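Local coordinates for protein N-alpha-acetyltransferase 35, NatC auxiliary subunit (Saccharomyces cerevisiae, PDB 6YGA) that serves as the auxiliary subunit of the NatC N-terminal acetyltransferase, which acetylates the N-terminal methionine of L-A virus Gag protein, at residues A168-D176 against Q400-R408; L452-P462 against L712-P723. All blocks are in the same frame, centred on the assembly; numbering follows the deposited sequence.

Interaction 1. Residues A168-D176 against Q400-R408. With EDO (1,2-ethanediol), chain Z; EDO (1,2-ethanediol), chain X.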
loop_
_atom_site.group_PDB
_atom_site.type_symbol
_atom_site.label_atom_id
_atom_site.label_comp_id
_atom_site.label_asym_id
_atom_site.label_seq_id
_atom_site.Cartn_x
_atom_site.Cartn_y
_atom_site.Cartn_z
ATOM N N ALA B 168 -6.574 -4.136 15.458
ATOM C CA ALA B 168 -5.274 -3.931 16.083
ATOM C C ALA B 168 -4.453 -2.844 15.399
ATOM O O ALA B 168 -3.437 -2.419 15.958
ATOM C CB ALA B 168 -4.489 -5.241 16.093
ATOM N N GLY B 169 -4.863 -2.386 14.218
ATOM C CA GLY B 169 -4.133 -1.344 13.524
ATOM C C GLY B 169 -2.785 -1.759 12.984
ATOM O O GLY B 169 -1.914 -0.906 12.805
ATOM N N ILE B 170 -2.586 -3.050 12.715
ATOM C CA ILE B 170 -1.291 -3.519 12.231
ATOM C C ILE B 170 -1.035 -3.018 10.814
ATOM O O ILE B 170 -0.001 -2.400 10.534
ATOM C CB ILE B 170 -1.212 -5.054 12.308
ATOM C CG1 ILE B 170 -1.255 -5.522 13.767
ATOM C CG2 ILE B 170 0.033 -5.556 11.601
ATOM C CD1 ILE B 170 -0.228 -4.857 14.664
ATOM N N VAL B 171 -1.970 -3.275 9.900
ATOM C CA VAL B 171 -1.833 -2.835 8.516
ATOM C C VAL B 171 -2.815 -1.703 8.235
ATOM O O VAL B 171 -3.546 -1.261 9.128
ATOM C CB VAL B 171 -2.041 -4.002 7.534
ATOM C CG1 VAL B 171 -1.013 -5.097 7.786
ATOM C CG2 VAL B 171 -3.453 -4.546 7.651
ATOM N N PHE B 172 -2.847 -1.240 6.988
ATOM C CA PHE B 172 -3.606 -0.057 6.605
ATOM C C PHE B 172 -4.930 -0.461 5.969
ATOM O O PHE B 172 -4.960 -1.289 5.052
ATOM C CB PHE B 172 -2.790 0.812 5.646
ATOM C CG PHE B 172 -1.543 1.383 6.267
ATOM C CD1 PHE B 172 -0.376 0.638 6.333
ATOM C CD2 PHE B 172 -1.544 2.663 6.796
ATOM C CE1 PHE B 172 0.770 1.164 6.911
ATOM C CE2 PHE B 172 -0.402 3.195 7.374
ATOM C CZ PHE B 172 0.755 2.444 7.431
ATOM N N GLU B 173 -6.018 0.127 6.459
ATOM C CA GLU B 173 -7.347 -0.203 5.969
ATOM C C GLU B 173 -7.539 0.295 4.541
ATOM O O GLU B 173 -6.983 1.318 4.134
ATOM C CB GLU B 173 -8.412 0.408 6.880
ATOM C CG GLU B 173 -8.359 1.928 6.952
ATOM C CD GLU B 173 -9.340 2.510 7.951
ATOM O OE1 GLU B 173 -9.271 2.137 9.141
ATOM O OE2 GLU B 173 -10.183 3.337 7.545
ATOM N N GLU B 174 -8.346 -0.448 3.779
ATOM C CA GLU B 174 -8.671 -0.113 2.389
ATOM C C GLU B 174 -7.416 0.062 1.536
ATOM O O GLU B 174 -7.380 0.880 0.615
ATOM C CB GLU B 174 -9.558 1.133 2.311
ATOM C CG GLU B 174 -10.396 1.223 1.042
ATOM C CD GLU B 174 -11.258 2.465 1.010
ATOM O OE1 GLU B 174 -12.313 2.473 1.677
ATOM O OE2 GLU B 174 -10.869 3.439 0.333
ATOM N N GLU B 175 -6.372 -0.700 1.846
ATOM C CA GLU B 175 -5.166 -0.732 1.030
ATOM C C GLU B 175 -4.656 -2.164 1.016
ATOM O O GLU B 175 -4.551 -2.789 -0.045
ATOM C CB GLU B 175 -4.108 0.238 1.571
ATOM C CG GLU B 175 -2.788 0.236 0.802
ATOM C CD GLU B 175 -1.731 1.130 1.436
ATOM O OE1 GLU B 175 -2.044 1.816 2.431
ATOM O OE2 GLU B 175 -0.585 1.146 0.939
ATOM N N ASP B 176 -4.363 -2.696 2.201
ATOM C CA ASP B 176 -4.012 -4.103 2.332
ATOM C C ASP B 176 -5.247 -4.984 2.429
ATOM O O ASP B 176 -5.204 -6.154 2.029
ATOM C CB ASP B 176 -3.134 -4.305 3.564
ATOM C CG ASP B 176 -1.880 -3.471 3.515
ATOM O OD1 ASP B 176 -1.154 -3.561 2.504
ATOM O OD2 ASP B 176 -1.633 -2.713 4.475
ATOM N N GLN B 400 7.496 -4.406 13.266
ATOM C CA GLN B 400 6.153 -4.312 12.707
ATOM C C GLN B 400 6.183 -3.780 11.279
ATOM O O GLN B 400 5.381 -4.198 10.438
ATOM C CB GLN B 400 5.279 -3.429 13.601
ATOM C CG GLN B 400 3.832 -3.319 13.153
ATOM C CD GLN B 400 2.894 -2.937 14.285
ATOM O OE1 GLN B 400 3.154 -3.234 15.453
ATOM N NE2 GLN B 400 1.795 -2.275 13.941
ATOM N N ASN B 401 7.111 -2.866 10.984
ATOM C CA ASN B 401 7.219 -2.331 9.632
ATOM C C ASN B 401 7.596 -3.403 8.617
ATOM O O ASN B 401 7.291 -3.250 7.429
ATOM C CB ASN B 401 8.235 -1.188 9.605
ATOM C CG ASN B 401 8.315 -0.514 8.255
ATOM O OD1 ASN B 401 7.388 0.183 7.840
ATOM N ND2 ASN B 401 9.427 -0.709 7.562
ATOM N N CYS B 402 8.229 -4.494 9.059
ATOM C CA CYS B 402 8.650 -5.535 8.125
ATOM C C CYS B 402 7.468 -6.243 7.478
ATOM O O CYS B 402 7.595 -6.740 6.355
ATOM C CB CYS B 402 9.541 -6.557 8.828
ATOM S SG CYS B 402 11.134 -5.899 9.343
ATOM N N SER B 403 6.322 -6.308 8.153
ATOM C CA SER B 403 5.173 -7.001 7.594
ATOM C C SER B 403 4.226 -6.070 6.844
ATOM O O SER B 403 3.086 -6.457 6.569
ATOM C CB SER B 403 4.414 -7.745 8.694
ATOM O OG SER B 403 3.651 -6.844 9.466
ATOM N N GLN B 404 4.667 -4.860 6.510
ATOM C CA GLN B 404 3.858 -3.974 5.690
ATOM C C GLN B 404 3.980 -4.371 4.221
ATOM O O GLN B 404 4.839 -5.169 3.838
ATOM C CB GLN B 404 4.279 -2.518 5.895
ATOM C CG GLN B 404 4.197 -2.050 7.340
ATOM C CD GLN B 404 2.819 -2.260 7.936
ATOM O OE1 GLN B 404 1.807 -1.928 7.320
ATOM N NE2 GLN B 404 2.774 -2.830 9.136
ATOM N N ASN B 405 3.105 -3.810 3.385
ATOM C CA ASN B 405 3.210 -4.097 1.963
ATOM C C ASN B 405 4.458 -3.430 1.382
ATOM O O ASN B 405 5.143 -2.642 2.041
ATOM C CB ASN B 405 1.948 -3.659 1.213
ATOM C CG ASN B 405 1.731 -2.155 1.230
ATOM O OD1 ASN B 405 2.478 -1.397 0.608
ATOM N ND2 ASN B 405 0.680 -1.720 1.915
ATOM N N THR B 406 4.744 -3.756 0.119
ATOM C CA THR B 406 6.022 -3.384 -0.481
ATOM C C THR B 406 6.198 -1.874 -0.621
ATOM O O THR B 406 7.338 -1.403 -0.687
ATOM C CB THR B 406 6.182 -4.068 -1.844
ATOM O OG1 THR B 406 7.524 -3.891 -2.313
ATOM C CG2 THR B 406 5.214 -3.483 -2.863
ATOM N N CYS B 407 5.108 -1.108 -0.654
ATOM C CA CYS B 407 5.200 0.347 -0.687
ATOM C C CYS B 407 5.276 0.944 0.715
ATOM O O CYS B 407 6.123 1.802 0.980
ATOM C CB CYS B 407 4.010 0.935 -1.446
ATOM S SG CYS B 407 4.011 0.570 -3.209
ATOM N N ARG B 408 4.395 0.505 1.620
ATOM C CA ARG B 408 4.421 1.018 2.986
ATOM C C ARG B 408 5.713 0.642 3.698
ATOM O O ARG B 408 6.140 1.349 4.618
ATOM C CB ARG B 408 3.220 0.494 3.773
ATOM C CG ARG B 408 1.880 1.021 3.295
ATOM C CD ARG B 408 1.689 2.475 3.677
ATOM N NE ARG B 408 0.364 2.967 3.312
ATOM C CZ ARG B 408 -0.160 4.100 3.765
ATOM N NH1 ARG B 408 0.529 4.859 4.608
ATOM N NH2 ARG B 408 -1.374 4.473 3.383
HETATM C C1 EDO Z . -1.739 2.041 10.967
HETATM O O1 EDO Z . -1.341 0.836 10.303
HETATM C C2 EDO Z . -3.200 2.336 10.650
HETATM O O2 EDO Z . -4.022 1.276 11.152
HETATM C C1 EDO X . 3.718 4.544 6.908
HETATM O O1 EDO X . 3.135 5.418 5.932
HETATM C C2 EDO X . 4.068 3.213 6.251
HETATM O O2 EDO X . 4.626 2.314 7.217
HETATM O O HOH W 1 0.912 -2.893 4.825
#

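Interaction 2. Residues L452-P462 against L712-P723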
loop_
_atom_site.group_PDB
_atom_site.type_symbol
_atom_site.label_atom_id
_atom_site.label_comp_id
_atom_site.label_asym_id
_atom_site.label_seq_id
_atom_site.Cartn_x
_atom_site.Cartn_y
_atom_site.Cartn_z
ATOM N N LEU B 452 17.993 1.780 -1.200
ATOM C CA LEU B 452 17.974 0.724 -2.207
ATOM C C LEU B 452 16.553 0.269 -2.510
ATOM O O LEU B 452 16.262 -0.149 -3.635
ATOM C CB LEU B 452 18.827 -0.460 -1.750
ATOM C CG LEU B 452 20.330 -0.214 -1.563
ATOM C CD1 LEU B 452 21.024 -1.459 -1.028
ATOM C CD2 LEU B 452 20.976 0.243 -2.863
ATOM N N LYS B 453 15.654 0.350 -1.526
ATOM C CA LYS B 453 14.277 -0.072 -1.752
ATOM C C LYS B 453 13.604 0.772 -2.830
ATOM O O LYS B 453 12.679 0.299 -3.501
ATOM C CB LYS B 453 13.499 -0.012 -0.434
ATOM C CG LYS B 453 12.037 -0.389 -0.545
ATOM C CD LYS B 453 11.851 -1.862 -0.815
ATOM C CE LYS B 453 10.390 -2.164 -1.077
ATOM N NZ LYS B 453 10.169 -3.606 -1.355
ATOM N N GLY B 454 14.068 2.012 -3.019
ATOM C CA GLY B 454 13.519 2.861 -4.067
ATOM C C GLY B 454 13.703 2.299 -5.464
ATOM O O GLY B 454 12.872 2.535 -6.347
ATOM N N PHE B 455 14.781 1.544 -5.687
ATOM C CA PHE B 455 14.985 0.923 -6.994
ATOM C C PHE B 455 13.985 -0.199 -7.234
ATOM O O PHE B 455 13.550 -0.414 -8.372
ATOM C CB PHE B 455 16.415 0.396 -7.122
ATOM C CG PHE B 455 17.436 1.470 -7.355
ATOM C CD1 PHE B 455 17.544 2.085 -8.593
ATOM C CD2 PHE B 455 18.296 1.857 -6.342
ATOM C CE1 PHE B 455 18.486 3.071 -8.811
ATOM C CE2 PHE B 455 19.238 2.841 -6.555
ATOM C CZ PHE B 455 19.332 3.451 -7.791
ATOM N N ASP B 456 13.613 -0.929 -6.179
ATOM C CA ASP B 456 12.636 -2.002 -6.334
ATOM C C ASP B 456 11.264 -1.449 -6.690
ATOM O O ASP B 456 10.501 -2.098 -7.414
ATOM C CB ASP B 456 12.569 -2.836 -5.052
ATOM C CG ASP B 456 11.601 -4.003 -5.158
ATOM O OD1 ASP B 456 11.819 -4.892 -6.010
ATOM O OD2 ASP B 456 10.631 -4.042 -4.374
ATOM N N LEU B 457 10.946 -0.252 -6.212
ATOM C CA LEU B 457 9.672 0.396 -6.482
ATOM C C LEU B 457 9.720 1.310 -7.699
ATOM O O LEU B 457 8.702 1.927 -8.029
ATOM C CB LEU B 457 9.222 1.189 -5.251
ATOM C CG LEU B 457 9.102 0.390 -3.948
ATOM C CD1 LEU B 457 8.886 1.315 -2.768
ATOM C CD2 LEU B 457 7.976 -0.637 -4.028
ATOM N N ASP B 458 10.873 1.405 -8.372
ATOM C CA ASP B 458 11.034 2.250 -9.556
ATOM C C ASP B 458 10.771 3.717 -9.229
ATOM O O ASP B 458 10.226 4.466 -10.042
ATOM C CB ASP B 458 10.141 1.777 -10.708
ATOM C CG ASP B 458 10.642 0.494 -11.343
ATOM O OD1 ASP B 458 11.819 0.464 -11.757
ATOM O OD2 ASP B 458 9.873 -0.486 -11.416
ATOM N N ILE B 459 11.154 4.125 -8.019
ATOM C CA ILE B 459 11.036 5.523 -7.627
ATOM C C ILE B 459 12.022 6.380 -8.410
ATOM O O ILE B 459 11.697 7.497 -8.829
ATOM C CB ILE B 459 11.246 5.659 -6.108
ATOM C CG1 ILE B 459 10.121 4.953 -5.348
ATOM C CG2 ILE B 459 11.331 7.121 -5.706
ATOM C CD1 ILE B 459 8.744 5.504 -5.650
ATOM N N TYR B 460 13.227 5.870 -8.642
ATOM C CA TYR B 460 14.296 6.657 -9.239
ATOM C C TYR B 460 14.290 6.524 -10.756
ATOM O O TYR B 460 14.161 5.424 -11.301
ATOM C CB TYR B 460 15.655 6.215 -8.694
ATOM C CG TYR B 460 15.701 6.057 -7.191
ATOM C CD1 TYR B 460 15.171 7.030 -6.350
ATOM C CD2 TYR B 460 16.268 4.926 -6.614
ATOM C CE1 TYR B 460 15.210 6.883 -4.974
ATOM C CE2 TYR B 460 16.311 4.769 -5.244
ATOM C CZ TYR B 460 15.782 5.748 -4.428
ATOM O OH TYR B 460 15.830 5.585 -3.064
ATOM N N LYS B 461 14.448 7.652 -11.435
ATOM C CA LYS B 461 14.577 7.629 -12.880
ATOM C C LYS B 461 16.011 7.279 -13.266
ATOM O O LYS B 461 16.929 7.411 -12.452
ATOM C CB LYS B 461 14.165 8.975 -13.469
ATOM C CG LYS B 461 12.665 9.230 -13.419
ATOM C CD LYS B 461 12.305 10.562 -14.059
ATOM C CE LYS B 461 12.651 10.578 -15.539
ATOM N NZ LYS B 461 11.960 9.486 -16.282
ATOM N N PRO B 462 16.228 6.800 -14.497
ATOM C CA PRO B 462 17.590 6.402 -14.893
ATOM C C PRO B 462 18.656 7.465 -14.669
ATOM O O PRO B 462 19.788 7.116 -14.311
ATOM C CB PRO B 462 17.423 6.069 -16.381
ATOM C CG PRO B 462 16.024 5.572 -16.478
ATOM C CD PRO B 462 15.228 6.409 -15.510
ATOM N N LEU B 712 16.057 1.346 -16.412
ATOM C CA LEU B 712 16.390 0.517 -15.256
ATOM C C LEU B 712 15.546 -0.747 -15.340
ATOM O O LEU B 712 14.354 -0.735 -15.025
ATOM C CB LEU B 712 16.140 1.275 -13.958
ATOM C CG LEU B 712 17.026 2.497 -13.729
ATOM C CD1 LEU B 712 16.500 3.321 -12.566
ATOM C CD2 LEU B 712 18.459 2.066 -13.472
ATOM N N VAL B 713 16.164 -1.845 -15.767
ATOM C CA VAL B 713 15.461 -3.093 -16.040
ATOM C C VAL B 713 15.596 -4.026 -14.845
ATOM O O VAL B 713 16.697 -4.219 -14.317
ATOM C CB VAL B 713 15.993 -3.759 -17.321
ATOM C CG1 VAL B 713 15.400 -5.146 -17.490
ATOM C CG2 VAL B 713 15.675 -2.893 -18.531
ATOM N N HIS B 714 14.479 -4.613 -14.425
ATOM C CA HIS B 714 14.488 -5.586 -13.342
ATOM C C HIS B 714 14.844 -6.970 -13.879
ATOM O O HIS B 714 14.319 -7.399 -14.912
ATOM C CB HIS B 714 13.126 -5.623 -12.647
ATOM C CG HIS B 714 12.833 -4.407 -11.821
ATOM N ND1 HIS B 714 11.964 -4.427 -10.751
ATOM C CD2 HIS B 714 13.296 -3.138 -11.905
ATOM C CE1 HIS B 714 11.903 -3.223 -10.212
ATOM N NE2 HIS B 714 12.703 -2.421 -10.893
ATOM N N THR B 715 15.743 -7.661 -13.181
ATOM C CA THR B 715 16.085 -9.037 -13.520
ATOM C C THR B 715 15.037 -9.974 -12.935
ATOM O O THR B 715 14.745 -9.917 -11.738
ATOM C CB THR B 715 17.475 -9.393 -12.987
ATOM O OG1 THR B 715 18.437 -8.455 -13.483
ATOM C CG2 THR B 715 17.880 -10.794 -13.422
ATOM N N THR B 716 14.481 -10.844 -13.782
ATOM C CA THR B 716 13.310 -11.625 -13.387
ATOM C C THR B 716 13.608 -12.535 -12.198
ATOM O O THR B 716 12.797 -12.639 -11.268
ATOM C CB THR B 716 12.795 -12.436 -14.582
ATOM O OG1 THR B 716 11.804 -13.373 -14.143
ATOM C CG2 THR B 716 13.932 -13.180 -15.278
ATOM N N GLU B 717 14.764 -13.199 -12.200
ATOM C CA GLU B 717 15.179 -14.048 -11.092
ATOM C C GLU B 717 16.290 -13.415 -10.266
ATOM O O GLU B 717 16.960 -14.114 -9.499
ATOM C CB GLU B 717 15.614 -15.421 -11.605
ATOM C CG GLU B 717 14.464 -16.271 -12.115
ATOM C CD GLU B 717 13.344 -16.401 -11.096
ATOM O OE1 GLU B 717 13.643 -16.594 -9.897
ATOM O OE2 GLU B 717 12.163 -16.302 -11.490
ATOM N N GLY B 718 16.498 -12.108 -10.405
ATOM C CA GLY B 718 17.507 -11.400 -9.651
ATOM C C GLY B 718 16.923 -10.650 -8.468
ATOM O O GLY B 718 15.753 -10.794 -8.109
ATOM N N TRP B 719 17.772 -9.836 -7.848
ATOM C CA TRP B 719 17.370 -8.973 -6.743
ATOM C C TRP B 719 17.342 -7.540 -7.259
ATOM O O TRP B 719 18.385 -6.981 -7.618
ATOM C CB TRP B 719 18.309 -9.116 -5.549
ATOM C CG TRP B 719 17.796 -8.387 -4.349
ATOM C CD1 TRP B 719 18.371 -7.320 -3.728
ATOM C CD2 TRP B 719 16.574 -8.652 -3.647
ATOM N NE1 TRP B 719 17.593 -6.913 -2.671
ATOM C CE2 TRP B 719 16.483 -7.715 -2.602
ATOM C CE3 TRP B 719 15.554 -9.596 -3.798
ATOM C CZ2 TRP B 719 15.414 -7.694 -1.709
ATOM C CZ3 TRP B 719 14.493 -9.573 -2.914
ATOM C CH2 TRP B 719 14.430 -8.628 -1.882
ATOM N N ASN B 720 16.151 -6.946 -7.275
ATOM C CA ASN B 720 15.905 -5.698 -7.980
ATOM C C ASN B 720 16.209 -4.458 -7.145
ATOM O O ASN B 720 15.778 -3.358 -7.511
ATOM C CB ASN B 720 14.463 -5.666 -8.478
ATOM C CG ASN B 720 14.186 -6.760 -9.486
ATOM O OD1 ASN B 720 15.097 -7.226 -10.176
ATOM N ND2 ASN B 720 12.931 -7.179 -9.579
ATOM N N TYR B 721 16.941 -4.600 -6.040
ATOM C CA TYR B 721 17.554 -3.419 -5.445
ATOM C C TYR B 721 18.653 -2.858 -6.337
ATOM O O TYR B 721 19.037 -1.694 -6.176
ATOM C CB TYR B 721 18.130 -3.733 -4.062
ATOM C CG TYR B 721 17.121 -3.799 -2.936
ATOM C CD1 TYR B 721 15.759 -3.915 -3.189
ATOM C CD2 TYR B 721 17.535 -3.736 -1.612
ATOM C CE1 TYR B 721 14.843 -3.979 -2.151
ATOM C CE2 TYR B 721 16.628 -3.794 -0.572
ATOM C CZ TYR B 721 15.285 -3.915 -0.846
ATOM O OH TYR B 721 14.385 -3.974 0.191
ATOM N N PHE B 722 19.163 -3.661 -7.270
ATOM C CA PHE B 722 20.225 -3.255 -8.188
ATOM C C PHE B 722 19.764 -3.570 -9.606
ATOM O O PHE B 722 20.138 -4.603 -10.178
ATOM C CB PHE B 722 21.540 -3.967 -7.865
ATOM C CG PHE B 722 21.953 -3.860 -6.422
ATOM C CD1 PHE B 722 21.568 -4.825 -5.505
ATOM C CD2 PHE B 722 22.732 -2.799 -5.982
ATOM C CE1 PHE B 722 21.946 -4.735 -4.176
ATOM C CE2 PHE B 722 23.117 -2.706 -4.653
ATOM C CZ PHE B 722 22.721 -3.675 -3.749
ATOM N N PRO B 723 18.941 -2.709 -10.202
ATOM C CA PRO B 723 18.474 -2.967 -11.567
ATOM C C PRO B 723 19.609 -2.860 -12.573
ATOM O O PRO B 723 20.672 -2.299 -12.302
ATOM C CB PRO B 723 17.422 -1.877 -11.800
ATOM C CG PRO B 723 17.813 -0.782 -10.875
ATOM C CD PRO B 723 18.392 -1.454 -9.660
#

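Interaction 1. Residues A168-D176 against Q400-R408
Arg408 lays its guanidinium flat on the ring of Phe172, the planes 12° apart and Arg408 CZ 3.8 Å from the ring centroid, a cation-pi stack to which Arg408 CD adds a CH-pi contact over the same face. Arginine suits the place because its edge remains available: side-on, NE reaches both oxygens on their syn sides, 2.8 Å to Glu175 OE1 and 3.1 Å to Glu175 OE2, while NH2 also donates to OE1. Glu175 reaches this far because its chain is extended beyond a CG anti to the backbone N (chi1 178°).

The tight part lies deeper, where polar groups are buried and bonded. Asn405 ND2 donates to Asp176 OD1 at 2.7 Å, while its OD1 takes the amides of Cys407 and Arg408 and so caps the helix that starts here. One water bridges Asp176 OD2, Gln404 OE1 and Asn405 N. A bend at chi2 (-55°) turns the Gln404 amide back over its own turn, so that NE2 donates both to Gln400 O and across to Ile170 O (3.1 Å); its OE1 meets the Phe172 ring edge.

The outer side is looser: two ethanediols, probably from crystallisation, border partly exposed Phe172, and one accepts from Arg408 NH1.

The loop after helix 142-167 thus meets the junction of helices 386-402 and 406-429; helix 337-347 packs on Ile170 and Val171, its Arg340 salt-bridging Asp176, and Phe142 of the N-alpha-acetyltransferase 30 chain packs on Glu175.

Interaction 2. Residues L452-P462 against L712-P723
His714 NE2 makes the two polar links of this contact, both weak: one to Asp458 OD1 at 3.1 Å, the other to the backbone oxygen of Phe455 at 3.3 Å. Imidazole fits here because one ring nitrogen can face both a carboxylate and a carbonyl at a helix end. Within the helix, Lys453 NZ forms a salt bridge to Asp456 OD2 and also bonds to Thr406 OG1.

That end is a Schellman motif, with Asp458 at positive phi after helix 433-456. The other segment leaves strand 708-713, passes a type I turn at Thr715-Gly718 and returns to strand 724-729, so the long loop of this beta hairpin folds over the helix terminus.

Tyr721 supplies the broadest packing surface. Lys453 CA makes a CH-pi contact over one face of its ring, 4.2 Å from the centroid; with CG anti to the backbone N (chi1 178°) and a bend at chi2, Lys453 brings CD to 3.4 Å from Tyr721 OH. Leu452 CB touches Tyr721 CD2 at 3.5 Å, and the hydroxyl bonds to Glu449. On the opposite face lies Trp719. Farther out, Phe455 CD1 meets Pro723 CG at 3.7 Å, Leu452 CD1 reaches Phe722 CZ, and Leu712, apolar and pointing toward the helix end, lays CD1 3.4 Å from Tyr460 O and at the edge of the Phe455 ring, with CG beside Pro462.

Interactions 1 and 2 follow one another along the chain, their centres about 22 Å apart, and are joined through consecutive helices: helix 406-429 starts in interaction 1, and helix 433-456 ends in interaction 2. They touch at those two ends, where Thr406 OG1 lies 2.8 Å from Lys453 NZ, a probable hydrogen bond, and Thr406 O packs on Leu457 CD2 at 3.5 Å. Both also border the N-alpha-acetyltransferase 30 chain. Its Arg140 packs on Cys407 in interaction 1 and donates a hydrogen bond to Leu457 O in interaction 2, while its Arg137 donates one to Asp458 O. Both contacts thus border the same part of the interface, through Arg140 of N-alpha-acetyltransferase 30.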